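Local coordinates for OmpT protein (Vibrio cholerae serotype O1, PDB 6EHD) that probably forms a water-filled outer-membrane pore through which ions and small hydrophilic solutes diffuse, at residues 107-112 with 230-235; 146-151 with 167-172; 192-197 with 215-220; 224-229 with 258-263. The protein carries 1 engineered substitution. One frame throughout, in Å; residues are numbered along the deposited sequence.

Contact 1. Residues 107-112 with 230-235; sequences GLRYGT and EDAISV
R109 reaches over to E230 and illustrates how a charged side chain can anchor a loop to a pore wall. Its aliphatic carbons run past one carboxylate oxygen: CB, then CG, of R109 each lie 3.8 Å from E230 OE1, with the methyl of A232 beside CG, and CD follows at a similar distance. Two consecutive bends, chi2 -48° and chi3 -56°, then curl the chain until NE of R109 donates to E230 OE1 over 2.9 Å. That oxygen sits close to the guanidinium plane but is itself met from above its carboxylate. Residues 107-112 belong to the long loop that, in general porins, folds into the barrel and narrows the channel; residues 230-235 lie on barrel strand 227-242. Farther along, R109 NH2 reaches the syn lone pair of E230 OE2 at 2.9 Å, completing a side-on salt bridge, although this second bond is bent (136° at the hydrogen). R109 NH1, the remaining nitrogen, is taken by the carbonyl of G296. Beyond the arginine, the A232 methyl rests 3.4 Å from G107 O. Two waters link S234 OG to G107, one through N and one through O, while a third donates to E230 OE1 and accepts from T112 OG1.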
loop_
_atom_site.group_PDB
_atom_site.type_symbol
_atom_site.label_atom_id
_atom_site.label_comp_id
_atom_site.label_asym_id
_atom_site.label_seq_id
_atom_site.Cartn_x
_atom_site.Cartn_y
_atom_site.Cartn_z
ATOM N N GLY A 107 -10.173 3.469 0.072
ATOM C CA GLY A 107 -10.167 4.905 0.491
ATOM C C GLY A 107 -8.764 5.534 0.542
ATOM O O GLY A 107 -8.601 6.720 0.939
ATOM N N LEU A 108 -7.703 4.767 0.161
ATOM C CA LEU A 108 -6.344 5.261 0.238
ATOM C C LEU A 108 -5.916 5.537 -1.191
ATOM O O LEU A 108 -5.981 4.639 -2.035
ATOM C CB LEU A 108 -5.426 4.296 1.015
ATOM C CG LEU A 108 -5.946 3.862 2.385
ATOM C CD1 LEU A 108 -4.991 2.858 3.036
ATOM C CD2 LEU A 108 -6.216 5.007 3.411
ATOM N N ARG A 109 -5.661 6.825 -1.503
ATOM C CA ARG A 109 -5.675 7.244 -2.914
ATOM C C ARG A 109 -4.276 7.597 -3.515
ATOM O O ARG A 109 -4.195 8.242 -4.554
ATOM C CB ARG A 109 -6.606 8.455 -3.085
ATOM C CG ARG A 109 -8.017 8.277 -2.545
ATOM C CD ARG A 109 -8.714 6.959 -2.968
ATOM N NE ARG A 109 -8.743 6.811 -4.446
ATOM C CZ ARG A 109 -8.486 5.707 -5.144
ATOM N NH1 ARG A 109 -8.238 4.536 -4.557
ATOM N NH2 ARG A 109 -8.514 5.753 -6.500
ATOM N N TYR A 110 -3.191 7.195 -2.853
ATOM C CA TYR A 110 -1.814 7.546 -3.286
ATOM C C TYR A 110 -1.333 6.720 -4.546
ATOM O O TYR A 110 -0.374 7.151 -5.210
ATOM C CB TYR A 110 -0.790 7.287 -2.144
ATOM C CG TYR A 110 -0.736 5.856 -1.623
ATOM C CD1 TYR A 110 -1.609 5.410 -0.599
ATOM C CD2 TYR A 110 0.122 4.910 -2.191
ATOM C CE1 TYR A 110 -1.612 4.066 -0.190
ATOM C CE2 TYR A 110 0.122 3.577 -1.795
ATOM C CZ TYR A 110 -0.741 3.150 -0.786
ATOM O OH TYR A 110 -0.698 1.809 -0.427
ATOM N N GLY A 111 -1.919 5.523 -4.766
ATOM C CA GLY A 111 -1.362 4.492 -5.618
ATOM C C GLY A 111 -1.963 4.399 -7.002
ATOM O O GLY A 111 -1.648 3.478 -7.779
ATOM N N THR A 112 -2.863 5.299 -7.305
ATOM C CA THR A 112 -3.681 5.201 -8.547
ATOM C C THR A 112 -2.836 5.060 -9.847
ATOM O O THR A 112 -3.201 4.243 -10.708
ATOM C CB THR A 112 -4.623 6.409 -8.656
ATOM O OG1 THR A 112 -5.244 6.561 -7.384
ATOM C CG2 THR A 112 -5.701 6.248 -9.785
ATOM N N GLU A 230 -11.421 13.200 -5.886
ATOM C CA GLU A 230 -11.927 12.100 -5.033
ATOM C C GLU A 230 -11.912 12.544 -3.559
ATOM O O GLU A 230 -10.901 13.113 -3.101
ATOM C CB GLU A 230 -10.979 10.877 -5.194
ATOM C CG GLU A 230 -10.895 10.270 -6.561
ATOM C CD GLU A 230 -9.939 9.048 -6.595
ATOM O OE1 GLU A 230 -8.787 9.153 -6.167
ATOM O OE2 GLU A 230 -10.361 7.965 -7.044
ATOM N N ASP A 231 -12.985 12.257 -2.838
ATOM C CA ASP A 231 -13.088 12.513 -1.387
ATOM C C ASP A 231 -13.347 11.127 -0.731
ATOM O O ASP A 231 -14.381 10.417 -1.076
ATOM C CB ASP A 231 -14.354 13.394 -1.114
ATOM C CG ASP A 231 -14.343 14.773 -1.830
ATOM O OD1 ASP A 231 -13.288 15.334 -2.252
ATOM O OD2 ASP A 231 -15.452 15.374 -1.776
ATOM N N ALA A 232 -12.533 10.746 0.292
ATOM C CA ALA A 232 -12.593 9.355 0.803
ATOM C C ALA A 232 -12.514 9.304 2.325
ATOM O O ALA A 232 -11.760 10.125 2.929
ATOM C CB ALA A 232 -11.431 8.538 0.192
ATOM N N ILE A 233 -13.311 8.416 2.920
ATOM C CA ILE A 233 -13.256 8.154 4.346
ATOM C C ILE A 233 -13.133 6.612 4.549
ATOM O O ILE A 233 -13.849 5.831 3.912
ATOM C CB ILE A 233 -14.447 8.724 5.128
ATOM C CG1 ILE A 233 -14.270 8.501 6.632
ATOM C CG2 ILE A 233 -15.778 8.150 4.635
ATOM C CD1 ILE A 233 -15.341 9.097 7.559
ATOM N N SER A 234 -12.265 6.221 5.496
ATOM C CA SER A 234 -12.073 4.837 5.937
ATOM C C SER A 234 -12.184 4.808 7.479
ATOM O O SER A 234 -11.534 5.614 8.198
ATOM C CB SER A 234 -10.669 4.324 5.498
ATOM O OG SER A 234 -10.486 4.458 4.087
ATOM N N VAL A 235 -13.071 3.936 7.995
ATOM C CA VAL A 235 -13.343 3.733 9.441
ATOM C C VAL A 235 -13.149 2.238 9.702
ATOM O O VAL A 235 -13.897 1.435 9.162
ATOM C CB VAL A 235 -14.772 4.159 9.840
ATOM C CG1 VAL A 235 -14.862 4.116 11.324
ATOM C CG2 VAL A 235 -15.035 5.538 9.356
HETATM O O HOH W 1 -9.243 2.360 2.660
HETATM O O HOH W 2 -9.911 7.058 3.415
HETATM O O HOH W 3 -6.419 9.009 -7.412
#

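Contact 2. Residues 146-151 with 167-172; sequences QELAEL and GQNRDK
The first torsions of Q146 and N169 bring their amides together: CG of Q146 lies beside its backbone N (chi1 -61°), whereas that of N169 lies opposite its own (179°), and the two groups converge at the end of a beta hairpin of the porin barrel. Strands 147-157 and 160-171 run antiparallel here, their short axes 4.7 Å apart at closest approach. E147 with R170 and A149 with Q168 form hydrogen-bonded pairs; L148 with N169 and E150 with G167 are non-hydrogen-bonded. Side chains add to the ladder at its end. N169 ND2 donates to Q146 OE1 over 2.9 Å, from above the carbonyl plane of the glutamine, and through a second N-H to E147 O at 3.0 Å; with both N-H groups engaged, the N169 amide is fixed in rotation. E147 O carries two donors, N169 ND2 on one face of its plane and R170 N on the other. Beyond the last pair, Q146 NE2 reaches the anti side of D171 OD2 at 3.0 Å, and it also donates to L113 O, tying the hairpin end to the inward loop. D171 OD1 accepts from A173 N.

On the other sheet face, E147 and R170 run alongside each other. R170 forms a salt bridge with D191, and K172 CE packs over one guanidinium face, 4.0 Å above it. E147 OE2 makes a long salt bridge to K172 NZ, which also bonds to N143. One water donates to E147 OE1 and accepts from R170 NH1 at the guanidinium edge, 2.9 Å away.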
loop_
_atom_site.group_PDB
_atom_site.type_symbol
_atom_site.label_atom_id
_atom_site.label_comp_id
_atom_site.label_asym_id
_atom_site.label_seq_id
_atom_site.Cartn_x
_atom_site.Cartn_y
_atom_site.Cartn_z
ATOM N N GLN A 146 8.214 7.549 -13.809
ATOM C CA GLN A 146 7.338 8.649 -13.319
ATOM C C GLN A 146 8.032 9.703 -12.483
ATOM O O GLN A 146 9.103 9.461 -11.862
ATOM C CB GLN A 146 6.170 8.011 -12.523
ATOM C CG GLN A 146 5.287 7.067 -13.326
ATOM C CD GLN A 146 4.245 6.330 -12.450
ATOM O OE1 GLN A 146 4.331 6.379 -11.212
ATOM N NE2 GLN A 146 3.270 5.650 -13.088
ATOM N N GLU A 147 7.429 10.891 -12.396
ATOM C CA GLU A 147 7.807 11.860 -11.369
ATOM C C GLU A 147 7.107 11.510 -10.025
ATOM O O GLU A 147 5.906 11.149 -10.056
ATOM C CB GLU A 147 7.391 13.292 -11.736
ATOM C CG GLU A 147 7.930 13.769 -13.116
ATOM C CD GLU A 147 7.531 15.202 -13.477
ATOM O OE1 GLU A 147 6.962 15.954 -12.645
ATOM O OE2 GLU A 147 7.768 15.575 -14.631
ATOM N N LEU A 148 7.798 11.729 -8.924
ATOM C CA LEU A 148 7.257 11.474 -7.553
ATOM C C LEU A 148 7.945 12.326 -6.505
ATOM O O LEU A 148 9.177 12.411 -6.421
ATOM C CB LEU A 148 7.403 9.976 -7.203
ATOM C CG LEU A 148 6.897 9.468 -5.853
ATOM C CD1 LEU A 148 5.373 9.490 -5.833
ATOM C CD2 LEU A 148 7.401 8.084 -5.578
ATOM N N ALA A 149 7.129 12.918 -5.639
ATOM C CA ALA A 149 7.614 13.621 -4.508
ATOM C C ALA A 149 6.541 13.499 -3.368
ATOM O O ALA A 149 5.349 13.806 -3.615
ATOM C CB ALA A 149 7.858 15.105 -4.851
ATOM N N GLU A 150 7.008 13.145 -2.164
ATOM C CA GLU A 150 6.109 12.858 -1.021
ATOM C C GLU A 150 6.684 13.312 0.303
ATOM O O GLU A 150 7.893 13.261 0.493
ATOM C CB GLU A 150 5.848 11.301 -0.951
ATOM C CG GLU A 150 5.201 10.744 -2.214
ATOM C CD GLU A 150 4.734 9.266 -2.087
ATOM O OE1 GLU A 150 5.545 8.473 -1.494
ATOM O OE2 GLU A 150 3.639 8.942 -2.608
ATOM N N LEU A 151 5.807 13.695 1.256
ATOM C CA LEU A 151 6.194 14.099 2.612
ATOM C C LEU A 151 5.071 13.808 3.570
ATOM O O LEU A 151 3.917 14.207 3.270
ATOM C CB LEU A 151 6.509 15.630 2.667
ATOM C CG LEU A 151 6.729 16.261 4.050
ATOM C CD1 LEU A 151 7.962 15.723 4.651
ATOM C CD2 LEU A 151 6.865 17.809 3.988
ATOM N N GLY A 167 1.470 14.097 -1.404
ATOM C CA GLY A 167 2.397 14.249 -2.518
ATOM C C GLY A 167 1.792 14.380 -3.902
ATOM O O GLY A 167 0.593 14.655 -4.071
ATOM N N GLN A 168 2.692 14.256 -4.892
ATOM C CA GLN A 168 2.360 14.321 -6.292
ATOM C C GLN A 168 3.082 13.317 -7.144
ATOM O O GLN A 168 4.291 13.113 -6.957
ATOM C CB GLN A 168 2.629 15.812 -6.813
ATOM C CG GLN A 168 1.980 16.000 -8.174
ATOM C CD GLN A 168 2.072 17.467 -8.613
ATOM O OE1 GLN A 168 1.137 18.312 -8.385
ATOM N NE2 GLN A 168 3.220 17.799 -9.103
ATOM N N ASN A 169 2.352 12.649 -8.047
ATOM C CA ASN A 169 2.855 11.539 -8.871
ATOM C C ASN A 169 2.380 11.816 -10.327
ATOM O O ASN A 169 1.196 12.054 -10.548
ATOM C CB ASN A 169 2.327 10.197 -8.349
ATOM C CG ASN A 169 2.753 8.962 -9.129
ATOM O OD1 ASN A 169 1.962 8.009 -9.150
ATOM N ND2 ASN A 169 4.040 8.881 -9.687
ATOM N N ARG A 170 3.327 11.885 -11.274
ATOM C CA ARG A 170 2.991 12.203 -12.708
ATOM C C ARG A 170 3.470 11.129 -13.626
ATOM O O ARG A 170 4.621 10.697 -13.511
ATOM C CB ARG A 170 3.629 13.549 -13.157
ATOM C CG ARG A 170 3.141 14.012 -14.548
ATOM C CD ARG A 170 3.517 15.478 -14.818
ATOM N NE ARG A 170 3.262 15.829 -16.226
ATOM C CZ ARG A 170 3.666 16.971 -16.794
ATOM N NH1 ARG A 170 4.358 17.890 -16.099
ATOM N NH2 ARG A 170 3.378 17.202 -18.070
ATOM N N ASP A 171 2.604 10.685 -14.540
ATOM C CA ASP A 171 2.978 9.727 -15.562
ATOM C C ASP A 171 2.601 10.338 -16.950
ATOM O O ASP A 171 1.409 10.503 -17.264
ATOM C CB ASP A 171 2.264 8.409 -15.415
ATOM C CG ASP A 171 2.816 7.325 -16.405
ATOM O OD1 ASP A 171 3.084 7.630 -17.575
ATOM O OD2 ASP A 171 3.010 6.180 -16.009
ATOM N N LYS A 172 3.618 10.630 -17.751
ATOM C CA LYS A 172 3.413 11.366 -19.022
ATOM C C LYS A 172 2.838 10.503 -20.136
ATOM O O LYS A 172 2.399 11.049 -21.129
ATOM C CB LYS A 172 4.728 12.028 -19.464
ATOM C CG LYS A 172 5.080 13.260 -18.649
ATOM C CD LYS A 172 6.526 13.688 -18.898
ATOM C CE LYS A 172 6.865 14.923 -18.109
ATOM N NZ LYS A 172 8.184 15.500 -18.513
HETATM O O HOH W 4 5.238 18.270 -13.318
#

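Contact 3. Residues 192-197 with 215-220; sequences VTNSYF and YNAELD. With C8E ((hydroxyethyloxy)tri(ethyloxy)octane), chain K.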
loop_
_atom_site.group_PDB
_atom_site.type_symbol
_atom_site.label_atom_id
_atom_site.label_comp_id
_atom_site.label_asym_id
_atom_site.label_seq_id
_atom_site.Cartn_x
_atom_site.Cartn_y
_atom_site.Cartn_z
ATOM N N VAL A 192 -1.035 12.272 -17.074
ATOM C CA VAL A 192 -1.910 12.385 -15.873
ATOM C C VAL A 192 -1.045 12.607 -14.612
ATOM O O VAL A 192 0.017 11.991 -14.466
ATOM C CB VAL A 192 -2.862 11.183 -15.766
ATOM C CG1 VAL A 192 -2.126 9.863 -15.819
ATOM C CG2 VAL A 192 -3.740 11.250 -14.499
ATOM N N THR A 193 -1.476 13.561 -13.804
ATOM C CA THR A 193 -0.893 13.888 -12.482
ATOM C C THR A 193 -1.928 13.514 -11.386
ATOM O O THR A 193 -3.135 13.843 -11.528
ATOM C CB THR A 193 -0.558 15.406 -12.395
ATOM O OG1 THR A 193 0.422 15.731 -13.406
ATOM C CG2 THR A 193 0.122 15.767 -11.098
ATOM N N ASN A 194 -1.463 12.835 -10.326
ATOM C CA ASN A 194 -2.304 12.518 -9.130
ATOM C C ASN A 194 -1.684 13.272 -7.997
ATOM O O ASN A 194 -0.513 13.033 -7.737
ATOM C CB ASN A 194 -2.240 11.005 -8.895
ATOM C CG ASN A 194 -3.180 10.528 -7.772
ATOM O OD1 ASN A 194 -4.177 11.179 -7.497
ATOM N ND2 ASN A 194 -2.852 9.341 -7.145
ATOM N N SER A 195 -2.417 14.252 -7.414
ATOM C CA SER A 195 -2.028 15.020 -6.274
ATOM C C SER A 195 -2.915 14.620 -5.059
ATOM O O SER A 195 -4.109 14.625 -5.144
ATOM C CB SER A 195 -2.203 16.537 -6.560
ATOM O OG SER A 195 -1.431 16.835 -7.731
ATOM N N TYR A 196 -2.309 14.320 -3.911
ATOM C CA TYR A 196 -3.085 13.741 -2.800
ATOM C C TYR A 196 -2.610 14.223 -1.410
ATOM O O TYR A 196 -1.478 14.655 -1.198
ATOM C CB TYR A 196 -3.114 12.147 -2.950
ATOM C CG TYR A 196 -1.692 11.566 -3.262
ATOM C CD1 TYR A 196 -1.274 11.462 -4.600
ATOM C CD2 TYR A 196 -0.794 11.257 -2.241
ATOM C CE1 TYR A 196 0.016 11.022 -4.936
ATOM C CE2 TYR A 196 0.501 10.769 -2.577
ATOM C CZ TYR A 196 0.906 10.690 -3.936
ATOM O OH TYR A 196 2.184 10.245 -4.300
ATOM N N PHE A 197 -3.530 14.176 -0.450
ATOM C CA PHE A 197 -3.339 14.577 0.931
ATOM C C PHE A 197 -4.242 13.801 1.856
ATOM O O PHE A 197 -5.434 13.505 1.516
ATOM C CB PHE A 197 -3.614 16.146 1.035
ATOM C CG PHE A 197 -3.484 16.670 2.424
ATOM C CD1 PHE A 197 -2.250 16.770 3.008
ATOM C CD2 PHE A 197 -4.584 17.087 3.146
ATOM C CE1 PHE A 197 -2.099 17.221 4.318
ATOM C CE2 PHE A 197 -4.440 17.495 4.457
ATOM C CZ PHE A 197 -3.196 17.594 5.029
ATOM N N TYR A 215 -8.899 11.018 2.999
ATOM C CA TYR A 215 -8.002 11.222 1.860
ATOM C C TYR A 215 -8.742 12.124 0.808
ATOM O O TYR A 215 -9.953 11.998 0.578
ATOM C CB TYR A 215 -7.585 9.835 1.113
ATOM C CG TYR A 215 -6.128 9.497 1.113
ATOM C CD1 TYR A 215 -5.227 10.141 0.201
ATOM C CD2 TYR A 215 -5.578 8.548 1.983
ATOM C CE1 TYR A 215 -3.874 9.864 0.194
ATOM C CE2 TYR A 215 -4.229 8.242 1.987
ATOM C CZ TYR A 215 -3.339 8.922 1.135
ATOM O OH TYR A 215 -1.966 8.650 1.145
ATOM N N ASN A 216 -8.004 13.012 0.185
ATOM C CA ASN A 216 -8.415 13.669 -1.059
ATOM C C ASN A 216 -7.378 13.348 -2.143
ATOM O O ASN A 216 -6.166 13.294 -1.877
ATOM C CB ASN A 216 -8.466 15.212 -0.942
ATOM C CG ASN A 216 -9.818 15.765 -0.382
ATOM O OD1 ASN A 216 -10.963 15.169 -0.477
ATOM N ND2 ASN A 216 -9.715 16.974 0.160
ATOM N N ALA A 217 -7.865 13.256 -3.377
ATOM C CA ALA A 217 -6.958 13.245 -4.514
ATOM C C ALA A 217 -7.573 14.031 -5.685
ATOM O O ALA A 217 -8.802 14.151 -5.776
ATOM C CB ALA A 217 -6.610 11.850 -4.994
ATOM N N GLU A 218 -6.668 14.554 -6.512
ATOM C CA GLU A 218 -7.052 15.265 -7.794
ATOM C C GLU A 218 -6.266 14.711 -8.930
ATOM O O GLU A 218 -5.015 14.655 -8.867
ATOM C CB GLU A 218 -6.799 16.815 -7.712
ATOM C CG GLU A 218 -7.257 17.543 -9.036
ATOM C CD GLU A 218 -7.460 19.037 -8.802
ATOM O OE1 GLU A 218 -8.516 19.381 -8.230
ATOM O OE2 GLU A 218 -6.607 19.844 -9.222
ATOM N N LEU A 219 -6.992 14.236 -9.948
ATOM C CA LEU A 219 -6.406 13.692 -11.151
ATOM C C LEU A 219 -6.613 14.779 -12.263
ATOM O O LEU A 219 -7.752 15.152 -12.530
ATOM C CB LEU A 219 -7.105 12.420 -11.565
ATOM C CG LEU A 219 -6.869 11.227 -10.596
ATOM C CD1 LEU A 219 -7.969 10.227 -10.816
ATOM C CD2 LEU A 219 -5.492 10.593 -10.791
ATOM N N ASP A 220 -5.532 15.334 -12.786
ATOM C CA ASP A 220 -5.634 16.239 -13.983
ATOM C C ASP A 220 -4.800 15.775 -15.162
ATOM O O ASP A 220 -3.742 15.117 -15.004
ATOM C CB ASP A 220 -5.490 17.752 -13.724
ATOM C CG ASP A 220 -4.499 18.084 -12.696
ATOM O OD1 ASP A 220 -3.322 17.783 -12.946
ATOM O OD2 ASP A 220 -4.887 18.671 -11.650
HETATM C C1 C8E K . -3.570 21.891 5.885
HETATM C C2 C8E K . -2.988 22.279 4.531
HETATM C C3 C8E K . -3.762 21.636 3.414
HETATM C C4 C8E K . -2.842 21.326 2.272
HETATM C C5 C8E K . -3.649 20.916 1.104
HETATM C C6 C8E K . -2.782 20.509 -0.057
HETATM C C7 C8E K . -3.724 19.876 -1.047
HETATM C C8 C8E K . -3.099 19.375 -2.327
HETATM O O9 C8E K . -4.187 18.710 -2.993
HETATM C C10 C8E K . -4.279 17.312 -2.780
HETATM C C11 C8E K . -5.741 16.878 -2.719
HETATM O O12 C8E K . -6.417 17.361 -3.872
HETATM O O HOH W 5 -3.133 16.638 -9.836
#
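S195 and E218 exchange a pair of backbone hydrogen bonds at the middle of a barrel hairpin, flanked by the equivalent pairs T193 with D220 and F197 with N216. Six N-H...O bonds thus tie strands 184-205 and 208-221 together, antiparallel, a worked example of the meandering wall of a porin. Between them, CA-H...O contacts fill the non-hydrogen-bonded sites, such as A217 CA to S195 O at 3.2 Å.

Side chains sort to two faces. On that of N194, Y196, A217 and L219, N194 swings its CG opposite the backbone N (chi1 -174°), setting OD1 3.6 Å from A217 CB and equally close to L219 CD2. N194 ND2 is bound by the carbonyl of R109, so the inward loop holds this amide. Y196 CB meets the Y215 ring at its edge, 4.0 Å from CE1, and the two tyrosine side chains run alongside each other. Their hydroxyls are positioned from the preceding hairpin by hydrogen bonds, Y196 OH to E150 OE2 and Y215 OH to Y152 OH.

The other face carries T193, S195, F197 and E218. S195 OG bonds to Q168 and to a water 2.7 Å away. A detergent molecule lies along this side: its C10 is 3.6 Å from S195 O, and its alkyl carbon C3 sits over one face of the F197 ring, 4.3 Å above the plane and offset toward the rim.

Contact 4. Residues 224-229 with 258-263; sequences NPLVID and ANTGAD
The carboxamide of N259 presents its edge to P225, whose carbonyl oxygen lies in the amide plane, 2.6 Å from ND2 along an almost straight bond (171° at the hydrogen). Its other end, OD1, accepts a weaker bond from V227 N at 3.2 Å, so one flat group bridges two backbone polar atoms of 224-229. This is a loop-to-strand tie at a barrel rim: a type I turn, A258 to G261, follows strand 245-258, and 224-229 leads into its neighbour, strand 227-242. The location is consistent with the extracellular mouth, where porins carry their longer loops.

CG of N259 stands between its backbone N and carbonyl carbon (chi1 63°), the crowded position, which lets the amide fold over toward V227 while N259 N still donates to V227 O. Side chains of V227 and N259 meet at about a right angle, V227 CG2 lying 3.7 Å from N259 ND2. On the opposite flank, A258 CB touches I228 CG1 at 4.1 Å, and L226 CD1 lies near T260 CG2. N224 shapes the approach through an Asx turn, OD1 receiving L226 N on an in-plane lone pair. Within the turn itself, G261 N bonds to A258 O at 2.9 Å.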
loop_
_atom_site.group_PDB
_atom_site.type_symbol
_atom_site.label_atom_id
_atom_site.label_comp_id
_atom_site.label_asym_id
_atom_site.label_seq_id
_atom_site.Cartn_x
_atom_site.Cartn_y
_atom_site.Cartn_z
ATOM N N ASN A 224 -5.917 19.102 -21.651
ATOM C CA ASN A 224 -7.296 18.627 -21.588
ATOM C C ASN A 224 -7.952 19.394 -20.470
ATOM O O ASN A 224 -7.302 19.695 -19.461
ATOM C CB ASN A 224 -7.269 17.135 -21.322
ATOM C CG ASN A 224 -8.547 16.435 -21.676
ATOM O OD1 ASN A 224 -9.603 16.703 -21.105
ATOM N ND2 ASN A 224 -8.441 15.463 -22.584
ATOM N N PRO A 225 -9.222 19.770 -20.648
ATOM C CA PRO A 225 -9.898 20.420 -19.514
ATOM C C PRO A 225 -10.341 19.431 -18.350
ATOM O O PRO A 225 -10.759 19.890 -17.316
ATOM C CB PRO A 225 -11.119 21.081 -20.185
ATOM C CG PRO A 225 -11.404 20.244 -21.397
ATOM C CD PRO A 225 -10.080 19.718 -21.862
ATOM N N LEU A 226 -10.256 18.122 -18.546
ATOM C CA LEU A 226 -10.808 17.161 -17.581
ATOM C C LEU A 226 -9.960 17.190 -16.252
ATOM O O LEU A 226 -8.707 17.112 -16.308
ATOM C CB LEU A 226 -10.852 15.762 -18.181
ATOM C CG LEU A 226 -11.495 14.675 -17.333
ATOM C CD1 LEU A 226 -12.997 14.870 -17.166
ATOM C CD2 LEU A 226 -11.151 13.296 -17.856
ATOM N N VAL A 227 -10.680 17.351 -15.143
ATOM C CA VAL A 227 -10.174 17.206 -13.751
ATOM C C VAL A 227 -11.141 16.290 -13.016
ATOM O O VAL A 227 -12.372 16.455 -13.169
ATOM C CB VAL A 227 -10.137 18.586 -13.033
ATOM C CG1 VAL A 227 -9.657 18.471 -11.569
ATOM C CG2 VAL A 227 -9.261 19.583 -13.814
ATOM N N ILE A 228 -10.620 15.317 -12.206
ATOM C CA ILE A 228 -11.505 14.449 -11.371
ATOM C C ILE A 228 -11.021 14.598 -9.897
ATOM O O ILE A 228 -9.804 14.463 -9.682
ATOM C CB ILE A 228 -11.447 12.959 -11.825
ATOM C CG1 ILE A 228 -11.993 12.840 -13.269
ATOM C CG2 ILE A 228 -12.300 12.117 -10.911
ATOM C CD1 ILE A 228 -11.741 11.509 -13.924
ATOM N N ASP A 229 -11.930 14.908 -8.967
ATOM C CA ASP A 229 -11.644 15.004 -7.520
ATOM C C ASP A 229 -12.193 13.750 -6.841
ATOM O O ASP A 229 -13.322 13.294 -7.194
ATOM C CB ASP A 229 -12.295 16.244 -6.891
ATOM C CG ASP A 229 -11.534 17.568 -7.244
ATOM O OD1 ASP A 229 -10.383 17.546 -7.720
ATOM O OD2 ASP A 229 -12.110 18.634 -7.005
ATOM N N ALA A 258 -16.298 14.661 -11.548
ATOM C CA ALA A 258 -15.603 15.222 -12.706
ATOM C C ALA A 258 -16.123 16.652 -12.978
ATOM O O ALA A 258 -17.260 16.998 -12.643
ATOM C CB ALA A 258 -15.767 14.355 -13.939
ATOM N N ASN A 259 -15.266 17.485 -13.539
ATOM C CA ASN A 259 -15.659 18.877 -13.840
ATOM C C ASN A 259 -16.655 19.003 -15.023
ATOM O O ASN A 259 -17.209 20.074 -15.236
ATOM C CB ASN A 259 -14.442 19.789 -14.015
ATOM C CG ASN A 259 -13.566 19.415 -15.168
ATOM O OD1 ASN A 259 -13.694 18.363 -15.776
ATOM N ND2 ASN A 259 -12.559 20.250 -15.407
ATOM N N THR A 260 -16.869 17.912 -15.752
ATOM C CA THR A 260 -18.019 17.752 -16.638
ATOM C C THR A 260 -19.359 17.664 -15.897
ATOM O O THR A 260 -20.387 17.685 -16.561
ATOM C CB THR A 260 -17.923 16.479 -17.520
ATOM O OG1 THR A 260 -17.991 15.298 -16.693
ATOM C CG2 THR A 260 -16.643 16.455 -18.332
ATOM N N GLY A 261 -19.373 17.544 -14.559
ATOM C CA GLY A 261 -20.614 17.352 -13.796
ATOM C C GLY A 261 -21.011 15.898 -13.459
ATOM O O GLY A 261 -21.841 15.694 -12.578
ATOM N N ALA A 262 -20.456 14.917 -14.171
ATOM C CA ALA A 262 -20.603 13.485 -13.852
ATOM C C ALA A 262 -20.113 13.160 -12.382
ATOM O O ALA A 262 -19.064 13.678 -11.969
ATOM C CB ALA A 262 -19.820 12.678 -14.871
ATOM N N ASP A 263 -20.911 12.428 -11.604
ATOM C CA ASP A 263 -20.596 12.070 -10.188
ATOM C C ASP A 263 -20.712 10.561 -10.071
ATOM O O ASP A 263 -21.650 9.949 -10.635
ATOM C CB ASP A 263 -21.601 12.660 -9.201
ATOM C CG ASP A 263 -21.239 14.049 -8.727
ATOM O OD1 ASP A 263 -20.066 14.344 -8.463
ATOM O OD2 ASP A 263 -22.156 14.875 -8.595
#

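Contacts 2, 3 and 4 follow the barrel wall from hairpin to rim, and contact 1 ties the inward loop to that wall. Contact 3 is the hub: its centre lies about 10 Å from those of both contacts 1 and 2, and about 13 Å from that of contact 4. Adjacent strands join it to contact 2 through N194 N to N169 O (2.8 Å), and to contact 1 through E230 N to A217 O (2.8 Å). Contact 4 adjoins contact 1 along strand 227-242 and reaches contact 3 through L219 N and I228 O; there E218 OE1 and D229 OD1 crowd to 2.7 Å, so a shared proton may be involved. Detergent lies against the F197 side of contact 3; the calcium-binding residues lie away from all four.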